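Local coordinates for protein RNA polymerase II subunit B1 CTD phosphatase RTR1 (Saccharomyces cerevisiae, PDB 5C2Y) that dephosphorylates the C-terminal repeat domain of the largest RNA polymerase II subunit and regulates the polymerase during the change in its phosphorylation pattern, at residues I18-H23 with E32-E37. Residues are numbered along the deposited sequence; the frame is centred on the assembly and turned at random.
Sequences IPFQKH and EVITLE
Phe20 reaches from the loop after helix 9-17 to two neighbouring residues of helix 28-42, Val33 and Ile34, and all the contacts are apolar. Ile34 lies obliquely against the CD2-CE2 flank of the ring: its CG1 lies 3.7 Å from CE2 of Phe20, and its terminal CD1 is 3.8 Å from Phe20 CD2, the two side chains running past one another in opposite directions. With CG1 of Ile34 anti to its own carbonyl carbon (chi1 -78°), the longer branch extends back toward the loop. Val33 comes crosswise to the far end of the ring, where its CG1 sits at the edge, near the ring plane, 4.1 Å from Phe20 CZ. On one face, Pro19 CB stands 4.0 Å above the plane of the Phe20 ring, offset toward its rim. Leu26 touches both Phe20 and Ile34, and Leu137 adds to the surroundings of Ile34. An alanine in place of Phe20 would probably open a gap beside Ile34 and Val33, leaving residues 18-23 without their apolar contact to residues 32-37. No hydrogen bond joins the two segments; Gln21 instead bonds to Leu17, His144 and Phe146. This is apolar packing of the loop joining helices 9-17 and 28-42 against the second of them, far from the zinc site, in a helical fold without strands.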
loop_
_atom_site.group_PDB
_atom_site.type_symbol
_atom_site.label_atom_id
_atom_site.label_comp_id
_atom_site.label_asym_id
_atom_site.label_seq_id
_atom_site.Cartn_x
_atom_site.Cartn_y
_atom_site.Cartn_z
ATOM N N ILE A 18 -4.212 -1.704 18.911
ATOM C CA ILE A 18 -4.315 -1.791 20.369
ATOM C C ILE A 18 -5.694 -2.239 20.904
ATOM O O ILE A 18 -5.770 -3.167 21.716
ATOM C CB ILE A 18 -3.957 -0.438 21.028
ATOM C CG1 ILE A 18 -2.450 -0.202 21.001
ATOM C CG2 ILE A 18 -4.452 -0.391 22.466
ATOM C CD1 ILE A 18 -2.056 1.135 21.607
ATOM N N PRO A 19 -6.790 -1.613 20.441
ATOM C CA PRO A 19 -8.040 -1.934 21.141
ATOM C C PRO A 19 -8.655 -3.301 20.833
ATOM O O PRO A 19 -9.796 -3.524 21.231
ATOM C CB PRO A 19 -8.988 -0.830 20.666
ATOM C CG PRO A 19 -8.095 0.235 20.072
ATOM C CD PRO A 19 -6.984 -0.527 19.463
ATOM N N PHE A 20 -7.961 -4.190 20.135
ATOM C CA PHE A 20 -8.582 -5.463 19.775
ATOM C C PHE A 20 -7.662 -6.659 20.017
ATOM O O PHE A 20 -7.795 -7.700 19.359
ATOM C CB PHE A 20 -9.027 -5.460 18.312
ATOM C CG PHE A 20 -9.728 -4.196 17.880
ATOM C CD1 PHE A 20 -11.101 -4.061 18.020
ATOM C CD2 PHE A 20 -9.012 -3.152 17.305
ATOM C CE1 PHE A 20 -11.741 -2.911 17.602
ATOM C CE2 PHE A 20 -9.652 -2.002 16.888
ATOM C CZ PHE A 20 -11.016 -1.883 17.033
ATOM N N GLN A 21 -6.744 -6.511 20.969
ATOM C CA GLN A 21 -5.877 -7.609 21.387
ATOM C C GLN A 21 -6.573 -8.501 22.418
ATOM O O GLN A 21 -5.924 -9.241 23.166
ATOM C CB GLN A 21 -4.577 -7.063 21.956
ATOM C CG GLN A 21 -3.928 -6.029 21.066
ATOM C CD GLN A 21 -3.386 -6.628 19.787
ATOM O OE1 GLN A 21 -2.645 -7.613 19.816
ATOM N NE2 GLN A 21 -3.761 -6.041 18.651
ATOM N N LYS A 22 -7.898 -8.420 22.441
ATOM C CA LYS A 22 -8.728 -9.230 23.317
ATOM C C LYS A 22 -9.137 -10.532 22.632
ATOM O O LYS A 22 -9.176 -11.582 23.261
ATOM C CB LYS A 22 -9.976 -8.441 23.742
ATOM C CG LYS A 22 -10.921 -9.192 24.672
ATOM C CD LYS A 22 -10.225 -9.569 25.978
ATOM C CE LYS A 22 -11.227 -10.058 27.030
ATOM N NZ LYS A 22 -11.931 -11.297 26.590
ATOM N N HIS A 23 -9.452 -10.470 21.344
ATOM C CA HIS A 23 -9.912 -11.668 20.657
ATOM C C HIS A 23 -9.136 -11.971 19.382
ATOM O O HIS A 23 -8.609 -11.078 18.736
ATOM C CB HIS A 23 -11.399 -11.548 20.333
ATOM C CG HIS A 23 -12.290 -11.609 21.536
ATOM N ND1 HIS A 23 -12.530 -12.780 22.228
ATOM C CD2 HIS A 23 -13.004 -10.646 22.168
ATOM C CE1 HIS A 23 -13.352 -12.533 23.232
ATOM N NE2 HIS A 23 -13.654 -11.248 23.221
ATOM N N GLU A 32 -13.429 -2.921 10.083
ATOM C CA GLU A 32 -13.643 -1.612 9.474
ATOM C C GLU A 32 -12.882 -0.529 10.212
ATOM O O GLU A 32 -12.104 0.201 9.594
ATOM C CB GLU A 32 -15.129 -1.254 9.428
ATOM C CG GLU A 32 -15.849 -1.797 8.212
ATOM C CD GLU A 32 -17.294 -1.359 8.161
ATOM O OE1 GLU A 32 -17.760 -0.704 9.121
ATOM O OE2 GLU A 32 -17.967 -1.673 7.163
ATOM N N VAL A 33 -13.098 -0.418 11.522
ATOM C CA VAL A 33 -12.378 0.575 12.313
ATOM C C VAL A 33 -10.866 0.471 12.097
ATOM O O VAL A 33 -10.201 1.461 11.808
ATOM C CB VAL A 33 -12.697 0.445 13.817
ATOM C CG1 VAL A 33 -11.799 1.375 14.640
ATOM C CG2 VAL A 33 -14.145 0.783 14.069
ATOM N N ILE A 34 -10.337 -0.740 12.223
ATOM C CA ILE A 34 -8.926 -0.994 11.955
ATOM C C ILE A 34 -8.533 -0.468 10.586
ATOM O O ILE A 34 -7.532 0.236 10.443
ATOM C CB ILE A 34 -8.608 -2.503 12.048
ATOM C CG1 ILE A 34 -8.498 -2.921 13.515
ATOM C CG2 ILE A 34 -7.318 -2.844 11.297
ATOM C CD1 ILE A 34 -8.598 -4.392 13.731
ATOM N N THR A 35 -9.346 -0.779 9.585
ATOM C CA THR A 35 -9.060 -0.346 8.219
ATOM C C THR A 35 -8.904 1.170 8.111
ATOM O O THR A 35 -7.841 1.649 7.695
ATOM C CB THR A 35 -10.147 -0.824 7.239
ATOM O OG1 THR A 35 -10.248 -2.253 7.304
ATOM C CG2 THR A 35 -9.813 -0.410 5.819
ATOM N N LEU A 36 -9.926 1.928 8.505
ATOM C CA LEU A 36 -9.871 3.389 8.333
ATOM C C LEU A 36 -8.808 4.004 9.221
ATOM O O LEU A 36 -8.361 5.134 8.995
ATOM C CB LEU A 36 -11.218 4.047 8.621
ATOM C CG LEU A 36 -12.383 3.607 7.734
ATOM C CD1 LEU A 36 -13.654 4.274 8.206
ATOM C CD2 LEU A 36 -12.132 3.897 6.252
ATOM N N GLU A 37 -8.384 3.259 10.230
ATOM C CA GLU A 37 -7.315 3.755 11.076
ATOM C C GLU A 37 -5.968 3.693 10.376
ATOM O O GLU A 37 -5.178 4.628 10.480
ATOM C CB GLU A 37 -7.260 2.986 12.398
ATOM C CG GLU A 37 -8.215 3.551 13.441
ATOM C CD GLU A 37 -7.884 4.992 13.819
ATOM O OE1 GLU A 37 -6.763 5.448 13.526
ATOM O OE2 GLU A 37 -8.747 5.680 14.397
#